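Local coordinates for uncharacterized protein (PDB 4OBM), which is of unknown function but belongs to the LytR-CpsA-Psr family, whose members are associated with the bacterial cell envelope, at residues S87-L92 / N247-A252; I94-R99 / Q206-A211; Q141-T144 / A150-T153; D161-C166 / D240-D245. All blocks are in the same frame, centred on the assembly; numbering follows the deposited sequence.

How the contacts relate
Following the chain from its N terminus, helix 70-90 opens contact 1 at its C-terminal end and strand 94-100 opens contact 2 straight after it; a probable hydrogen bond from I94 N to S87 OG joins the two. Contact 3 is local, closing within one strand-helix step at 141-153. Contact 4 opens next, at 161-166. Contact 2 then closes at 206-211, before contact 4 closes at 240-245, so these two cross. Contact 1 closes last, at 247-252, and encloses the other three. Contacts 1 and 4 tie the C-terminal helix and strand to the end of helix 70-90 and to the turn leading into helix 164-181, and I244 packs on W249 between them. Contacts 2 and 3 lie on opposite sides of the chain's centre.

Contact 1 (S87-L92 / N247-A252); sequences SSKTGL and NSWNSA
K89 lies over one face of the W249 indole, its aliphatic chain laid across the ring while the ammonium group continues past it. K89 CB lies 3.6 Å from the centroid of the W249 six-membered ring, 6° off the normal, a CH-pi contact directed at the middle of the ring. From there the chain bends at chi2 (-78°), which keeps it close to the indole: K89 CD comes 3.6 Å from W249 NE1, above that atom at the rim of the five-membered ring. NZ goes on to a weak hydrogen bond with the carbonyl of I64. K89 O lies on the same side of the indole plane but beyond the ring, 3.7 Å from W249 CB.

T90 approaches obliquely, with its methyl group. T90 CG2 is 3.8 Å from W249 CZ3, near the far end of the six-membered ring, and the hydroxyl is directed elsewhere: OG1 bonds to the carbonyl of L86, one turn back, and accepts a weak bond from L92 N. Polar and apolar branches of the threonine are thus divided between its own helix end and the indole. G91, with positive phi, ends the helix right after the touching residues.

W249 thereby fills the junction between the C-terminal end of helix 70-90 and the first turns of helix 246-256, with Y58 of strand 52-58 touching both T90 and W249, and I64 also against the indole.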
loop_
_atom_site.group_PDB
_atom_site.type_symbol
_atom_site.label_atom_id
_atom_site.label_comp_id
_atom_site.label_asym_id
_atom_site.label_seq_id
_atom_site.Cartn_x
_atom_site.Cartn_y
_atom_site.Cartn_z
ATOM N N SER A 87 -4.808 -10.812 -7.697
ATOM C CA SER A 87 -4.266 -12.098 -7.238
ATOM C C SER A 87 -3.896 -12.999 -8.424
ATOM O O SER A 87 -2.790 -13.543 -8.456
ATOM C CB SER A 87 -5.252 -12.812 -6.319
ATOM O OG SER A 87 -5.300 -12.186 -5.047
ATOM N N SER A 88 -4.807 -13.131 -9.407
ATOM C CA SER A 88 -4.600 -13.940 -10.614
ATOM C C SER A 88 -3.406 -13.451 -11.458
ATOM O O SER A 88 -2.703 -14.271 -12.039
ATOM C CB SER A 88 -5.862 -13.928 -11.477
ATOM O OG SER A 88 -6.041 -12.676 -12.125
ATOM N N LYS A 89 -3.207 -12.124 -11.552
ATOM C CA LYS A 89 -2.157 -11.526 -12.390
ATOM C C LYS A 89 -0.775 -11.469 -11.727
ATOM O O LYS A 89 0.218 -11.388 -12.449
ATOM C CB LYS A 89 -2.568 -10.099 -12.825
ATOM C CG LYS A 89 -3.712 -10.049 -13.842
ATOM C CD LYS A 89 -3.257 -10.374 -15.272
ATOM C CE LYS A 89 -4.387 -10.926 -16.109
ATOM N NZ LYS A 89 -4.409 -10.353 -17.485
ATOM N N THR A 90 -0.700 -11.490 -10.374
ATOM C CA THR A 90 0.567 -11.355 -9.638
ATOM C C THR A 90 1.082 -12.630 -8.951
ATOM O O THR A 90 2.232 -12.647 -8.505
ATOM C CB THR A 90 0.422 -10.274 -8.548
ATOM O OG1 THR A 90 -0.636 -10.643 -7.661
ATOM C CG2 THR A 90 0.188 -8.863 -9.120
ATOM N N GLY A 91 0.230 -13.648 -8.807
ATOM C CA GLY A 91 0.570 -14.880 -8.096
ATOM C C GLY A 91 0.436 -14.719 -6.592
ATOM O O GLY A 91 0.815 -15.611 -5.825
ATOM N N LEU A 92 -0.104 -13.550 -6.163
ATOM C CA LEU A 92 -0.353 -13.222 -4.768
ATOM C C LEU A 92 -1.671 -13.803 -4.337
ATOM O O LEU A 92 -2.508 -14.115 -5.187
ATOM C CB LEU A 92 -0.379 -11.691 -4.547
ATOM C CG LEU A 92 0.926 -10.891 -4.711
ATOM C CD1 LEU A 92 0.644 -9.404 -4.653
ATOM C CD2 LEU A 92 1.951 -11.265 -3.646
ATOM N N ASN A 247 4.223 -7.536 -19.746
ATOM C CA ASN A 247 5.612 -7.735 -19.316
ATOM C C ASN A 247 5.874 -7.131 -17.936
ATOM O O ASN A 247 6.872 -7.469 -17.299
ATOM C CB ASN A 247 6.596 -7.158 -20.337
ATOM C CG ASN A 247 6.477 -7.748 -21.717
ATOM O OD1 ASN A 247 6.264 -8.953 -21.907
ATOM N ND2 ASN A 247 6.632 -6.900 -22.712
ATOM N N SER A 248 4.986 -6.240 -17.483
ATOM C CA SER A 248 5.056 -5.630 -16.162
ATOM C C SER A 248 4.735 -6.686 -15.084
ATOM O O SER A 248 5.421 -6.728 -14.059
ATOM C CB SER A 248 4.099 -4.447 -16.072
ATOM O OG SER A 248 4.363 -3.665 -14.921
ATOM N N TRP A 249 3.732 -7.578 -15.350
ATOM C CA TRP A 249 3.328 -8.652 -14.429
ATOM C C TRP A 249 4.486 -9.585 -14.114
ATOM O O TRP A 249 4.553 -10.086 -12.997
ATOM C CB TRP A 249 2.133 -9.476 -14.964
ATOM C CG TRP A 249 0.863 -8.693 -15.161
ATOM C CD1 TRP A 249 0.147 -8.579 -16.318
ATOM C CD2 TRP A 249 0.177 -7.897 -14.182
ATOM N NE1 TRP A 249 -0.935 -7.748 -16.125
ATOM C CE2 TRP A 249 -0.951 -7.329 -14.819
ATOM C CE3 TRP A 249 0.410 -7.591 -12.828
ATOM C CZ2 TRP A 249 -1.847 -6.489 -14.145
ATOM C CZ3 TRP A 249 -0.478 -6.753 -12.166
ATOM C CH2 TRP A 249 -1.584 -6.204 -12.825
ATOM N N ASN A 250 5.405 -9.791 -15.082
ATOM C CA ASN A 250 6.574 -10.656 -14.907
ATOM C C ASN A 250 7.618 -9.965 -14.029
ATOM O O ASN A 250 8.249 -10.624 -13.202
ATOM C CB ASN A 250 7.170 -11.055 -16.258
ATOM C CG ASN A 250 7.712 -12.462 -16.279
ATOM O OD1 ASN A 250 8.693 -12.791 -15.603
ATOM N ND2 ASN A 250 7.090 -13.322 -17.069
ATOM N N SER A 251 7.778 -8.629 -14.186
ATOM C CA SER A 251 8.701 -7.849 -13.360
ATOM C C SER A 251 8.148 -7.738 -11.932
ATOM O O SER A 251 8.917 -7.815 -10.967
ATOM C CB SER A 251 8.965 -6.480 -13.974
ATOM O OG SER A 251 9.790 -6.620 -15.118
ATOM N N ALA A 252 6.803 -7.643 -11.808
ATOM C CA ALA A 252 6.080 -7.594 -10.541
ATOM C C ALA A 252 6.235 -8.907 -9.794
ATOM O O ALA A 252 6.465 -8.889 -8.592
ATOM C CB ALA A 252 4.608 -7.295 -10.782
#

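Contact 2 (I94-R99 / Q206-A211); sequences INKYIR and QSDYDA
K96 and D208 join strand 94-100 of the six-stranded mixed sheet to the short helix 206-210, in a surface contact with one residue from each side. The charged interaction is a salt bridge, long at 3.4 Å between K96 NZ and D208 OD2. The two side chains cross at about a right angle, and the lysine brings its methylene as close as its charge: K96 CE is 3.3 Å from D208 OD2. A bend at chi2 (-50°) is followed by two extended torsions that carry the ammonium group out to the carboxylate.

Hydrogen bonds outside the pair hold both groups. K96 NZ donates to the carbonyl of N203, and D208 OD2 accepts from E205 N, so the same carboxylate oxygen serves the lysine and the chain leading into its own helix. N203 also bonds to the backbone of N95 and Y97, fastening this connection along the strand.

Apolar packing is shared with I204, touched by the side chains of K96 and I98, while Y209 packs on helix 186-199. Within helix 206-210, Q206 NE2 donates to D210 OD1 at 2.7 Å, meeting the carboxylate on its syn side, 28° out of its plane.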
loop_
_atom_site.group_PDB
_atom_site.type_symbol
_atom_site.label_atom_id
_atom_site.label_comp_id
_atom_site.label_asym_id
_atom_site.label_seq_id
_atom_site.Cartn_x
_atom_site.Cartn_y
_atom_site.Cartn_z
ATOM N N ILE A 94 -4.351 -12.250 -2.294
ATOM C CA ILE A 94 -4.944 -11.017 -1.719
ATOM C C ILE A 94 -6.432 -11.214 -1.452
ATOM O O ILE A 94 -7.215 -11.322 -2.392
ATOM C CB ILE A 94 -4.705 -9.762 -2.635
ATOM C CG1 ILE A 94 -3.294 -9.767 -3.280
ATOM C CG2 ILE A 94 -4.984 -8.443 -1.879
ATOM C CD1 ILE A 94 -3.156 -9.002 -4.578
ATOM N N ASN A 95 -6.824 -11.256 -0.179
ATOM C CA ASN A 95 -8.221 -11.439 0.234
ATOM C C ASN A 95 -8.680 -10.255 1.083
ATOM O O ASN A 95 -9.867 -9.923 1.097
ATOM C CB ASN A 95 -8.394 -12.748 1.044
ATOM C CG ASN A 95 -7.684 -13.978 0.505
ATOM O OD1 ASN A 95 -6.923 -14.643 1.219
ATOM N ND2 ASN A 95 -7.950 -14.345 -0.748
ATOM N N LYS A 96 -7.732 -9.648 1.831
ATOM C CA LYS A 96 -8.026 -8.554 2.742
ATOM C C LYS A 96 -7.769 -7.202 2.125
ATOM O O LYS A 96 -6.895 -7.024 1.262
ATOM C CB LYS A 96 -7.262 -8.697 4.069
ATOM C CG LYS A 96 -7.600 -9.957 4.882
ATOM C CD LYS A 96 -9.113 -10.184 5.088
ATOM C CE LYS A 96 -9.366 -11.460 5.854
ATOM N NZ LYS A 96 -10.767 -11.554 6.319
ATOM N N TYR A 97 -8.594 -6.247 2.538
ATOM C CA TYR A 97 -8.491 -4.886 2.028
ATOM C C TYR A 97 -8.827 -3.872 3.100
ATOM O O TYR A 97 -9.508 -4.214 4.069
ATOM C CB TYR A 97 -9.433 -4.693 0.815
ATOM C CG TYR A 97 -10.901 -4.874 1.134
ATOM C CD1 TYR A 97 -11.660 -3.824 1.654
ATOM C CD2 TYR A 97 -11.545 -6.078 0.870
ATOM C CE1 TYR A 97 -12.999 -3.999 1.987
ATOM C CE2 TYR A 97 -12.894 -6.253 1.162
ATOM C CZ TYR A 97 -13.621 -5.207 1.711
ATOM O OH TYR A 97 -14.951 -5.396 1.998
ATOM N N ILE A 98 -8.404 -2.612 2.887
ATOM C CA ILE A 98 -8.768 -1.462 3.717
ATOM C C ILE A 98 -9.182 -0.324 2.781
ATOM O O ILE A 98 -8.368 0.122 1.978
ATOM C CB ILE A 98 -7.674 -0.966 4.732
ATOM C CG1 ILE A 98 -7.106 -2.104 5.617
ATOM C CG2 ILE A 98 -8.225 0.212 5.598
ATOM C CD1 ILE A 98 -5.787 -1.751 6.266
ATOM N N ARG A 99 -10.413 0.155 2.882
ATOM C CA ARG A 99 -10.787 1.329 2.101
ATOM C C ARG A 99 -10.779 2.503 3.040
ATOM O O ARG A 99 -11.602 2.572 3.959
ATOM C CB ARG A 99 -12.145 1.196 1.379
ATOM C CG ARG A 99 -12.569 2.524 0.721
ATOM C CD ARG A 99 -14.022 2.538 0.302
ATOM N NE ARG A 99 -14.253 1.503 -0.694
ATOM C CZ ARG A 99 -15.345 1.381 -1.428
ATOM N NH1 ARG A 99 -16.344 2.253 -1.297
ATOM N NH2 ARG A 99 -15.452 0.395 -2.299
ATOM N N GLN A 206 -9.803 -9.262 13.817
ATOM C CA GLN A 206 -8.826 -9.325 14.903
ATOM C C GLN A 206 -7.964 -10.606 14.806
ATOM O O GLN A 206 -6.768 -10.549 15.065
ATOM C CB GLN A 206 -9.553 -9.248 16.258
ATOM C CG GLN A 206 -8.647 -9.190 17.485
ATOM C CD GLN A 206 -7.840 -7.927 17.523
ATOM O OE1 GLN A 206 -8.369 -6.816 17.393
ATOM N NE2 GLN A 206 -6.539 -8.079 17.692
ATOM N N SER A 207 -8.558 -11.724 14.368
ATOM C CA SER A 207 -7.863 -13.008 14.204
ATOM C C SER A 207 -6.744 -12.924 13.136
ATOM O O SER A 207 -5.716 -13.576 13.296
ATOM C CB SER A 207 -8.859 -14.110 13.852
ATOM O OG SER A 207 -9.646 -13.766 12.723
ATOM N N ASP A 208 -6.947 -12.097 12.071
ATOM C CA ASP A 208 -5.997 -11.865 10.960
ATOM C C ASP A 208 -4.757 -11.151 11.453
ATOM O O ASP A 208 -3.638 -11.562 11.127
ATOM C CB ASP A 208 -6.649 -11.049 9.830
ATOM C CG ASP A 208 -7.888 -11.689 9.255
ATOM O OD1 ASP A 208 -7.841 -12.893 8.954
ATOM O OD2 ASP A 208 -8.913 -10.978 9.115
ATOM N N TYR A 209 -4.961 -10.087 12.251
ATOM C CA TYR A 209 -3.878 -9.332 12.875
ATOM C C TYR A 209 -3.113 -10.203 13.904
ATOM O O TYR A 209 -1.881 -10.215 13.854
ATOM C CB TYR A 209 -4.418 -8.043 13.539
ATOM C CG TYR A 209 -3.429 -7.352 14.459
ATOM C CD1 TYR A 209 -2.482 -6.460 13.957
ATOM C CD2 TYR A 209 -3.481 -7.541 15.840
ATOM C CE1 TYR A 209 -1.602 -5.787 14.806
ATOM C CE2 TYR A 209 -2.593 -6.891 16.693
ATOM C CZ TYR A 209 -1.673 -5.996 16.174
ATOM O OH TYR A 209 -0.806 -5.346 17.020
ATOM N N ASP A 210 -3.838 -10.923 14.817
ATOM C CA ASP A 210 -3.269 -11.763 15.880
ATOM C C ASP A 210 -2.391 -12.918 15.366
ATOM O O ASP A 210 -1.545 -13.424 16.105
ATOM C CB ASP A 210 -4.381 -12.358 16.753
ATOM C CG ASP A 210 -5.151 -11.355 17.597
ATOM O OD1 ASP A 210 -4.821 -10.136 17.540
ATOM O OD2 ASP A 210 -6.085 -11.776 18.300
ATOM N N ALA A 211 -2.626 -13.357 14.136
ATOM C CA ALA A 211 -1.878 -14.443 13.527
ATOM C C ALA A 211 -0.602 -13.923 12.844
ATOM O O ALA A 211 0.310 -14.718 12.567
ATOM C CB ALA A 211 -2.766 -15.172 12.523
#

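Contact 3 (Q141-T144 / A150-T153)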
loop_
_atom_site.group_PDB
_atom_site.type_symbol
_atom_site.label_atom_id
_atom_site.label_comp_id
_atom_site.label_asym_id
_atom_site.label_seq_id
_atom_site.Cartn_x
_atom_site.Cartn_y
_atom_site.Cartn_z
ATOM N N GLN A 141 11.302 18.396 4.578
ATOM C CA GLN A 141 10.357 18.993 5.517
ATOM C C GLN A 141 9.569 17.959 6.311
ATOM O O GLN A 141 9.363 16.847 5.819
ATOM C CB GLN A 141 9.353 19.874 4.740
ATOM C CG GLN A 141 9.947 21.058 3.981
ATOM C CD GLN A 141 9.048 21.481 2.846
ATOM O OE1 GLN A 141 8.242 22.404 2.976
ATOM N NE2 GLN A 141 9.158 20.808 1.710
ATOM N N ILE A 142 9.054 18.366 7.500
ATOM C CA ILE A 142 8.269 17.529 8.414
ATOM C C ILE A 142 6.810 17.712 8.085
ATOM O O ILE A 142 6.270 18.801 8.282
ATOM C CB ILE A 142 8.570 17.818 9.925
ATOM C CG1 ILE A 142 10.070 17.611 10.260
ATOM C CG2 ILE A 142 7.690 16.928 10.831
ATOM C CD1 ILE A 142 10.607 18.473 11.427
ATOM N N PHE A 143 6.162 16.648 7.602
ATOM C CA PHE A 143 4.766 16.719 7.181
ATOM C C PHE A 143 3.801 16.239 8.253
ATOM O O PHE A 143 3.897 15.095 8.686
ATOM C CB PHE A 143 4.550 15.900 5.890
ATOM C CG PHE A 143 4.977 16.571 4.604
ATOM C CD1 PHE A 143 6.327 16.709 4.284
ATOM C CD2 PHE A 143 4.031 17.017 3.685
ATOM C CE1 PHE A 143 6.722 17.336 3.098
ATOM C CE2 PHE A 143 4.429 17.636 2.489
ATOM C CZ PHE A 143 5.772 17.796 2.210
ATOM N N THR A 144 2.836 17.097 8.640
ATOM C CA THR A 144 1.779 16.717 9.575
ATOM C C THR A 144 0.697 15.980 8.759
ATOM O O THR A 144 0.777 15.969 7.531
ATOM C CB THR A 144 1.245 17.910 10.375
ATOM O OG1 THR A 144 0.820 18.930 9.486
ATOM C CG2 THR A 144 2.253 18.443 11.396
ATOM N N ALA A 150 -2.790 16.071 1.682
ATOM C CA ALA A 150 -2.857 17.015 0.549
ATOM C C ALA A 150 -1.749 16.762 -0.496
ATOM O O ALA A 150 -2.025 16.767 -1.698
ATOM C CB ALA A 150 -2.784 18.448 1.050
ATOM N N TYR A 151 -0.518 16.500 -0.037
ATOM C CA TYR A 151 0.621 16.177 -0.916
ATOM C C TYR A 151 0.361 14.882 -1.701
ATOM O O TYR A 151 0.577 14.828 -2.901
ATOM C CB TYR A 151 1.934 16.050 -0.081
ATOM C CG TYR A 151 3.228 15.882 -0.870
ATOM C CD1 TYR A 151 3.391 16.472 -2.123
ATOM C CD2 TYR A 151 4.314 15.196 -0.327
ATOM C CE1 TYR A 151 4.584 16.346 -2.835
ATOM C CE2 TYR A 151 5.517 15.073 -1.028
ATOM C CZ TYR A 151 5.644 15.643 -2.286
ATOM O OH TYR A 151 6.814 15.521 -2.994
ATOM N N LEU A 152 -0.116 13.857 -1.010
ATOM C CA LEU A 152 -0.359 12.519 -1.517
ATOM C C LEU A 152 -1.498 12.440 -2.552
ATOM O O LEU A 152 -1.473 11.553 -3.419
ATOM C CB LEU A 152 -0.684 11.630 -0.309
ATOM C CG LEU A 152 -0.438 10.127 -0.439
ATOM C CD1 LEU A 152 1.045 9.810 -0.605
ATOM C CD2 LEU A 152 -1.021 9.377 0.771
ATOM N N THR A 153 -2.495 13.345 -2.436
ATOM C CA THR A 153 -3.695 13.341 -3.247
ATOM C C THR A 153 -3.805 14.509 -4.267
ATOM O O THR A 153 -4.908 14.734 -4.780
ATOM C CB THR A 153 -4.940 13.326 -2.335
ATOM O OG1 THR A 153 -4.971 14.516 -1.561
ATOM C CG2 THR A 153 -4.975 12.118 -1.421
#
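F143 and Y151 meet through their rings, and this one pair carries the whole contact between strand 141-143 and the end of helix 145-152. The planes are nearly parallel, 20° apart, but slid so far past each other that the rings barely overlap, with centroids 5.2 Å apart. What touches is one corner of each: F143 CE2 comes 3.7 Å from Y151 CD2, and F143 CZ lies 3.9 Å from the same atom. The base of the tyrosine joins in, Y151 CB being 3.9 Å from F143 CE2. In Y151 the ring stands anti to the backbone N (chi1 -173°), which swings it off the helix toward the strand.

The tight side is completed by residues beyond the pair. L117 and V119 of strand 115-119 pack on F143, while L168 and V172 of helix 164-181 and P120 cover Y151, so both rings are buried. The outer side is different in character: I142, whose side chain alternates with that of F143 along the strand, is exposed and rests on T116 and N114, and T144 at the helix N-cap position is exposed too.

Strand 141-143 runs straight into helix 145-152, which leaves it at a steep angle, and F143 and Y151 close the corner of this beta-alpha connection; it joins the two-stranded antiparallel sheet of 115-119 and 141-143 to helix 164-181.

Contact 4 (D161-C166 / D240-D245); sequences DELYPC and DDYIID
Y242 is the residue of 240-245 that meets E162 and L163, in the turn before helix 164-181. Just ahead of it, the side chains of D240 and D241 start out away from that turn, and D240 O accepts from N61 ND2. With chi1 at -172° the phenol ring of Y242 extends away from its backbone N and reaches the turn. E162 slides past it in the opposite direction with its carboxylate nearly perpendicular to the ring (84°), and E162 OE2 comes 3.3 Å from Y242 CD1. L163 crosses the tyrosine at about a right angle: L163 CG is 3.4 Å from Y242 OH, and L163 CD2 is 3.9 Å from Y242 CZ. The hydroxyl itself is hydrogen-bonded to G235 N.

The turn is a type I beta turn from D161 to Y164, with D161 OD1 accepting from L163 N at 3.2 Å as a capping bond. Strand 241-244 facing it is the middle strand of a small three-stranded mixed sheet, between 62-63 and 235-238.

Next, I243 is exposed, its side chain on S238, and its backbone pairs with D236, while I244 packs on A62 and I64. D245 then occupies the N-cap of helix 246-256, its OD1 accepting from N247 N.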
loop_
_atom_site.group_PDB
_atom_site.type_symbol
_atom_site.label_atom_id
_atom_site.label_comp_id
_atom_site.label_asym_id
_atom_site.label_seq_id
_atom_site.Cartn_x
_atom_site.Cartn_y
_atom_site.Cartn_z
ATOM N N ASP A 161 4.616 12.508 -16.786
ATOM C CA ASP A 161 4.625 11.123 -16.292
ATOM C C ASP A 161 3.273 10.682 -15.689
ATOM O O ASP A 161 2.900 11.123 -14.595
ATOM C CB ASP A 161 5.736 10.957 -15.244
ATOM C CG ASP A 161 6.151 9.534 -14.951
ATOM O OD1 ASP A 161 5.535 8.602 -15.518
ATOM O OD2 ASP A 161 7.116 9.349 -14.179
ATOM N N GLU A 162 2.537 9.812 -16.423
ATOM C CA GLU A 162 1.231 9.322 -15.962
ATOM C C GLU A 162 1.359 8.463 -14.689
ATOM O O GLU A 162 0.395 8.370 -13.933
ATOM C CB GLU A 162 0.487 8.544 -17.063
ATOM C CG GLU A 162 -0.936 9.061 -17.258
ATOM C CD GLU A 162 -1.911 8.162 -18.000
ATOM O OE1 GLU A 162 -3.092 8.099 -17.583
ATOM O OE2 GLU A 162 -1.505 7.540 -19.010
ATOM N N LEU A 163 2.562 7.884 -14.440
ATOM C CA LEU A 163 2.838 7.050 -13.269
ATOM C C LEU A 163 3.356 7.848 -12.071
ATOM O O LEU A 163 3.448 7.289 -10.984
ATOM C CB LEU A 163 3.847 5.945 -13.620
ATOM C CG LEU A 163 3.338 4.834 -14.524
ATOM C CD1 LEU A 163 4.480 3.898 -14.901
ATOM C CD2 LEU A 163 2.186 4.055 -13.849
ATOM N N TYR A 164 3.685 9.140 -12.251
ATOM C CA TYR A 164 4.199 9.992 -11.171
ATOM C C TYR A 164 3.308 9.995 -9.899
ATOM O O TYR A 164 3.894 9.870 -8.817
ATOM C CB TYR A 164 4.457 11.437 -11.635
ATOM C CG TYR A 164 5.273 12.202 -10.618
ATOM C CD1 TYR A 164 6.656 12.042 -10.545
ATOM C CD2 TYR A 164 4.657 13.009 -9.665
ATOM C CE1 TYR A 164 7.406 12.668 -9.553
ATOM C CE2 TYR A 164 5.399 13.655 -8.679
ATOM C CZ TYR A 164 6.774 13.479 -8.626
ATOM O OH TYR A 164 7.523 14.110 -7.669
ATOM N N PRO A 165 1.945 10.097 -9.943
ATOM C CA PRO A 165 1.173 10.061 -8.676
ATOM C C PRO A 165 1.358 8.727 -7.920
ATOM O O PRO A 165 1.351 8.716 -6.690
ATOM C CB PRO A 165 -0.273 10.261 -9.130
ATOM C CG PRO A 165 -0.171 10.880 -10.489
ATOM C CD PRO A 165 1.041 10.268 -11.103
ATOM N N CYS A 166 1.583 7.626 -8.667
ATOM C CA CYS A 166 1.845 6.278 -8.153
ATOM C C CYS A 166 3.221 6.222 -7.506
ATOM O O CYS A 166 3.370 5.642 -6.433
ATOM C CB CYS A 166 1.726 5.246 -9.273
ATOM S SG CYS A 166 0.045 5.021 -9.893
ATOM N N ASP A 240 -8.996 6.947 -22.577
ATOM C CA ASP A 240 -8.887 7.473 -21.217
ATOM C C ASP A 240 -8.428 6.375 -20.249
ATOM O O ASP A 240 -8.312 6.625 -19.051
ATOM C CB ASP A 240 -10.211 8.107 -20.782
ATOM C CG ASP A 240 -10.511 9.351 -21.587
ATOM O OD1 ASP A 240 -9.584 10.177 -21.775
ATOM O OD2 ASP A 240 -11.650 9.480 -22.070
ATOM N N ASP A 241 -8.101 5.180 -20.790
ATOM C CA ASP A 241 -7.639 4.029 -20.026
ATOM C C ASP A 241 -6.100 3.915 -20.021
ATOM O O ASP A 241 -5.404 4.556 -20.822
ATOM C CB ASP A 241 -8.266 2.738 -20.585
ATOM C CG ASP A 241 -9.770 2.617 -20.420
ATOM O OD1 ASP A 241 -10.350 3.400 -19.632
ATOM O OD2 ASP A 241 -10.361 1.724 -21.053
ATOM N N TYR A 242 -5.581 3.112 -19.088
ATOM C CA TYR A 242 -4.154 2.850 -18.951
ATOM C C TYR A 242 -3.973 1.338 -18.920
ATOM O O TYR A 242 -4.095 0.710 -17.866
ATOM C CB TYR A 242 -3.590 3.541 -17.699
ATOM C CG TYR A 242 -2.085 3.467 -17.597
ATOM C CD1 TYR A 242 -1.273 4.312 -18.350
ATOM C CD2 TYR A 242 -1.468 2.565 -16.735
ATOM C CE1 TYR A 242 0.119 4.245 -18.261
ATOM C CE2 TYR A 242 -0.078 2.504 -16.623
ATOM C CZ TYR A 242 0.709 3.358 -17.374
ATOM O OH TYR A 242 2.074 3.292 -17.270
ATOM N N ILE A 243 -3.763 0.747 -20.087
ATOM C CA ILE A 243 -3.655 -0.701 -20.230
ATOM C C ILE A 243 -2.302 -1.170 -19.700
ATOM O O ILE A 243 -1.263 -0.783 -20.245
ATOM C CB ILE A 243 -3.914 -1.115 -21.696
ATOM C CG1 ILE A 243 -5.336 -0.665 -22.136
ATOM C CG2 ILE A 243 -3.692 -2.642 -21.905
ATOM C CD1 ILE A 243 -5.643 -0.894 -23.563
ATOM N N ILE A 244 -2.326 -1.992 -18.620
ATOM C CA ILE A 244 -1.116 -2.535 -17.992
ATOM C C ILE A 244 -0.432 -3.486 -18.965
ATOM O O ILE A 244 -1.090 -4.348 -19.526
ATOM C CB ILE A 244 -1.410 -3.207 -16.615
ATOM C CG1 ILE A 244 -1.944 -2.172 -15.569
ATOM C CG2 ILE A 244 -0.193 -3.994 -16.072
ATOM C CD1 ILE A 244 -1.013 -0.911 -15.246
ATOM N N ASP A 245 0.869 -3.278 -19.204
ATOM C CA ASP A 245 1.673 -4.104 -20.116
ATOM C C ASP A 245 1.850 -5.479 -19.492
ATOM O O ASP A 245 2.156 -5.578 -18.308
ATOM C CB ASP A 245 3.036 -3.429 -20.394
ATOM C CG ASP A 245 3.935 -4.109 -21.419
ATOM O OD1 ASP A 245 4.079 -5.349 -21.356
ATOM O OD2 ASP A 245 4.568 -3.387 -22.223
#